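PDB 5LY9: variant surface glycoprotein MITAT 1.1 from Trypanosoma brucei brucei, which forms, as one of a large antigenically distinct series, the dense surface coat with which the parasite evades the host immune response. Local coordinates for residues A[4-7]-A[8-12]; A[103-106]-A[107-111]. One frame throughout, in Å; residues are numbered along the deposited sequence.

Contact 1. Residues A[4-7]-A[8-12]; sequences TGLK and ATAWK
Trp11 holds its CG between its own backbone N and carbonyl carbon (chi1 59°), and this folds the indole back over the start of its helix, toward Leu6 and Lys7. Leu6 turns its CG away from its backbone N (chi1 -162°), which lays the branch against the methyl of Ala10, CG to CB at 3.8 Å; its CD2 passes the CB of Trp11, the two side chains running in opposite directions. The carbonyl of Leu6 meets the indole at its edge, with O 3.2 Å from CD1 of Trp11, while the CA of Ala8 lies over one face, toward the rim. The indole NE1 is hydrogen-bonded to Val125 O. Lys7 O takes two backbone donors: Ala10 N at 2.8 Å, from above the carbonyl plane, and Trp11 N at 3.2 Å, within that plane. Lys7 and Thr9 lie side by side, pointing the same way, with CB of Lys7 3.5 Å from OG1 of Thr9, and the extended lysine chain carries NZ on to the carbonyls of Asn179 and Thr180. This is the N-terminus of helix 8-21, with Lys7 at the N-cap position, where an extended lead-in gives way to the first helical turn.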
loop_
_atom_site.group_PDB
_atom_site.type_symbol
_atom_site.label_atom_id
_atom_site.label_comp_id
_atom_site.label_asym_id
_atom_site.label_seq_id
_atom_site.Cartn_x
_atom_site.Cartn_y
_atom_site.Cartn_z
ATOM N N THR A 4 -29.755 8.685 27.697
ATOM C CA THR A 4 -29.349 10.072 27.323
ATOM C C THR A 4 -28.207 10.015 26.323
ATOM O O THR A 4 -27.589 8.931 26.090
ATOM C CB THR A 4 -29.027 10.900 28.541
ATOM O OG1 THR A 4 -27.979 10.257 29.289
ATOM C CG2 THR A 4 -30.327 11.072 29.387
ATOM N N GLY A 5 -27.957 11.126 25.654
ATOM C CA GLY A 5 -26.900 11.187 24.712
ATOM C C GLY A 5 -25.502 10.977 25.237
ATOM O O GLY A 5 -25.215 11.009 26.409
ATOM N N LEU A 6 -24.610 10.796 24.306
ATOM C CA LEU A 6 -23.219 10.613 24.635
ATOM C C LEU A 6 -22.509 11.987 24.882
ATOM O O LEU A 6 -22.571 12.900 24.021
ATOM C CB LEU A 6 -22.587 9.904 23.460
ATOM C CG LEU A 6 -21.286 9.211 23.651
ATOM C CD1 LEU A 6 -21.448 8.107 24.717
ATOM C CD2 LEU A 6 -20.806 8.623 22.301
ATOM N N LYS A 7 -21.890 12.141 26.071
ATOM C CA LYS A 7 -21.136 13.368 26.388
ATOM C C LYS A 7 -19.936 13.552 25.462
ATOM O O LYS A 7 -19.353 12.543 25.018
ATOM C CB LYS A 7 -20.606 13.348 27.822
ATOM C CG LYS A 7 -21.688 13.309 28.899
ATOM C CD LYS A 7 -21.010 13.047 30.241
ATOM C CE LYS A 7 -21.904 13.203 31.443
ATOM N NZ LYS A 7 -21.127 13.083 32.701
ATOM N N ALA A 8 -19.556 14.800 25.261
ATOM C CA ALA A 8 -18.381 15.171 24.537
ATOM C C ALA A 8 -17.117 14.552 25.109
ATOM O O ALA A 8 -16.195 14.282 24.364
ATOM C CB ALA A 8 -18.264 16.711 24.492
ATOM N N THR A 9 -17.058 14.255 26.410
ATOM C CA THR A 9 -15.888 13.587 26.992
ATOM C C THR A 9 -15.695 12.209 26.330
ATOM O O THR A 9 -14.551 11.723 26.265
ATOM C CB THR A 9 -16.023 13.390 28.509
ATOM O OG1 THR A 9 -17.271 12.786 28.762
ATOM C CG2 THR A 9 -15.897 14.672 29.239
ATOM N N ALA A 10 -16.784 11.608 25.819
ATOM C CA ALA A 10 -16.721 10.321 25.152
ATOM C C ALA A 10 -16.568 10.418 23.653
ATOM O O ALA A 10 -15.801 9.612 23.074
ATOM C CB ALA A 10 -17.955 9.469 25.505
ATOM N N TRP A 11 -17.296 11.296 22.981
ATOM C CA TRP A 11 -17.163 11.379 21.508
ATOM C C TRP A 11 -16.014 12.251 21.017
ATOM O O TRP A 11 -15.544 12.085 19.888
ATOM C CB TRP A 11 -18.479 11.762 20.805
ATOM C CG TRP A 11 -19.082 13.027 21.170
ATOM C CD1 TRP A 11 -20.137 13.217 22.018
ATOM C CD2 TRP A 11 -18.740 14.335 20.685
ATOM N NE1 TRP A 11 -20.437 14.544 22.084
ATOM C CE2 TRP A 11 -19.642 15.245 21.253
ATOM C CE3 TRP A 11 -17.795 14.816 19.814
ATOM C CZ2 TRP A 11 -19.558 16.566 21.030
ATOM C CZ3 TRP A 11 -17.737 16.091 19.570
ATOM C CH2 TRP A 11 -18.618 16.993 20.174
ATOM N N LYS A 12 -15.587 13.229 21.761
ATOM C CA LYS A 12 -14.455 14.049 21.262
ATOM C C LYS A 12 -13.181 13.235 21.024
ATOM O O LYS A 12 -12.542 13.407 19.968
ATOM C CB LYS A 12 -14.219 15.263 22.122
ATOM C CG LYS A 12 -15.181 16.421 21.730
ATOM C CD LYS A 12 -14.820 17.698 22.558
ATOM C CE LYS A 12 -15.845 18.764 22.217
ATOM N NZ LYS A 12 -15.542 20.044 22.919
#

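Contact 2. Residues A[103-106]-A[107-111]; sequences GSID and EFLNL
Four consecutive backbone hydrogen bonds join 103-106 to 107-111, each from an amide to the carbonyl four residues earlier. Leu109 N to Ile105 O is the straightest, 2.9 Å long with an N-H...O angle of 170° and the donor nearly in line with the C=O bond. Asn110 N reaches Asp106 O at the same 2.9 Å, but from a direction tilted 32° out of the carbonyl plane. Phe108 N bonds to Ser104 O at 3.0 Å, and Glu107 N closes on Gly103 O at 3.1 Å. Gly103 O also accepts Ser104 OG of the second subunit, and Ser104 OG here returns the bond to Gly103 O of that subunit.

The polar side chains find their partners outside this stretch. Asp106 OD2 takes both Lys102 NZ, in a salt bridge, and Tyr100 OH of the second subunit, while OD1 bonds to Thr18 OG1. Glu107 accepts the amide N-H of Leu214 of the second subunit at OE2, and Asn110 ND2 goes to the carbonyl of Lys212 of that subunit.

Apolar contact along this stretch is slight. With CG2 of Ile105 anti to its backbone N and CG of Leu109 anti to its carbonyl carbon (chi1 -71°), the two side chains lie alongside each other, CG2 to CD1 at 3.8 Å, and both rest on helix 8-21. The CG of Leu109 also sits 3.5 Å from Ile105 O. Across the dimer, Glu107 and Phe108 pack on Phe108 and Glu107 of the second subunit, and Leu111 on its Leu111.

With four amides paired to carbonyls one turn back, Ser104, Asp106, Glu107 and Asn110 each have a hydrogen-bond partner on the second subunit, and the buried Asp106 would probably be stabilised as a carboxylate by Lys102 and its hydroxyl partners.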
loop_
_atom_site.group_PDB
_atom_site.type_symbol
_atom_site.label_atom_id
_atom_site.label_comp_id
_atom_site.label_asym_id
_atom_site.label_seq_id
_atom_site.Cartn_x
_atom_site.Cartn_y
_atom_site.Cartn_z
ATOM N N GLY A 103 -13.711 3.928 8.890
ATOM C CA GLY A 103 -15.043 3.834 8.243
ATOM C C GLY A 103 -16.117 3.485 9.211
ATOM O O GLY A 103 -17.246 4.007 9.143
ATOM N N SER A 104 -15.834 2.610 10.175
ATOM C CA SER A 104 -16.825 2.283 11.147
ATOM C C SER A 104 -17.069 3.412 12.150
ATOM O O SER A 104 -18.243 3.717 12.478
ATOM C CB SER A 104 -16.449 1.034 11.986
ATOM O OG SER A 104 -16.250 -0.119 11.064
ATOM N N ILE A 105 -15.985 4.046 12.638
ATOM C CA ILE A 105 -16.138 5.208 13.497
ATOM C C ILE A 105 -16.978 6.280 12.804
ATOM O O ILE A 105 -17.908 6.813 13.395
ATOM C CB ILE A 105 -14.783 5.774 13.903
ATOM C CG1 ILE A 105 -14.074 4.712 14.786
ATOM C CG2 ILE A 105 -14.950 7.108 14.612
ATOM C CD1 ILE A 105 -12.623 5.100 15.011
ATOM N N ASP A 106 -16.658 6.598 11.570
ATOM C CA ASP A 106 -17.351 7.701 10.901
ATOM C C ASP A 106 -18.849 7.368 10.723
ATOM O O ASP A 106 -19.741 8.222 10.842
ATOM C CB ASP A 106 -16.673 8.034 9.558
ATOM C CG ASP A 106 -15.322 8.721 9.707
ATOM O OD1 ASP A 106 -14.917 9.013 10.870
ATOM O OD2 ASP A 106 -14.697 8.986 8.633
ATOM N N GLU A 107 -19.125 6.118 10.376
ATOM C CA GLU A 107 -20.527 5.706 10.134
ATOM C C GLU A 107 -21.310 5.823 11.449
ATOM O O GLU A 107 -22.460 6.329 11.481
ATOM C CB GLU A 107 -20.580 4.323 9.524
ATOM C CG GLU A 107 -21.970 3.743 9.259
ATOM C CD GLU A 107 -22.738 4.446 8.146
ATOM O OE1 GLU A 107 -22.040 5.025 7.236
ATOM O OE2 GLU A 107 -24.024 4.295 8.164
ATOM N N PHE A 108 -20.740 5.333 12.545
ATOM C CA PHE A 108 -21.486 5.354 13.829
ATOM C C PHE A 108 -21.639 6.799 14.320
ATOM O O PHE A 108 -22.724 7.190 14.796
ATOM C CB PHE A 108 -20.946 4.419 14.876
ATOM C CG PHE A 108 -21.926 4.118 15.935
ATOM C CD1 PHE A 108 -22.989 3.209 15.677
ATOM C CD2 PHE A 108 -21.927 4.825 17.105
ATOM C CE1 PHE A 108 -23.921 2.965 16.629
ATOM C CE2 PHE A 108 -22.880 4.562 18.071
ATOM C CZ PHE A 108 -23.874 3.695 17.837
ATOM N N LEU A 109 -20.557 7.580 14.282
ATOM C CA LEU A 109 -20.675 8.985 14.684
ATOM C C LEU A 109 -21.698 9.740 13.836
ATOM O O LEU A 109 -22.475 10.539 14.371
ATOM C CB LEU A 109 -19.340 9.747 14.653
ATOM C CG LEU A 109 -18.289 9.419 15.719
ATOM C CD1 LEU A 109 -17.023 10.161 15.415
ATOM C CD2 LEU A 109 -18.700 9.750 17.133
ATOM N N ASN A 110 -21.669 9.513 12.525
ATOM C CA ASN A 110 -22.627 10.122 11.637
ATOM C C ASN A 110 -24.061 9.735 12.052
ATOM O O ASN A 110 -24.982 10.605 12.019
ATOM C CB ASN A 110 -22.395 9.722 10.186
ATOM C CG ASN A 110 -23.423 10.321 9.224
ATOM O OD1 ASN A 110 -23.360 11.502 8.916
ATOM N ND2 ASN A 110 -24.379 9.530 8.807
ATOM N N LEU A 111 -24.271 8.448 12.405
ATOM C CA LEU A 111 -25.624 8.024 12.728
ATOM C C LEU A 111 -26.071 8.755 14.022
ATOM O O LEU A 111 -27.158 9.302 14.066
ATOM C CB LEU A 111 -25.679 6.495 12.941
ATOM C CG LEU A 111 -27.007 6.001 13.483
ATOM C CD1 LEU A 111 -28.145 6.303 12.495
ATOM C CD2 LEU A 111 -26.931 4.545 13.765
#

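In the fold
Both contacts lie toward the same end of this elongated A-type VSG N-terminal domain, their centres about 14 Å apart, and they meet directly: Trp11 CB packs on Leu109 CD2 at 4.2 Å. Contact 1 is where helix 8-21 starts, partly buried, and its outside bonds go to loops of its own chain. Contact 2 lies near the C-terminal end of helix 62-114 and is almost wholly buried, between helix 8-21 and the second subunit. The chemistry follows: at the helix start one carbonyl serves two amides beside an aromatic ring, whereas 103-111 has regular helical bonding and polar side chains that reach across the dimer. Helix 8-21 belongs to one contact and packs against the other.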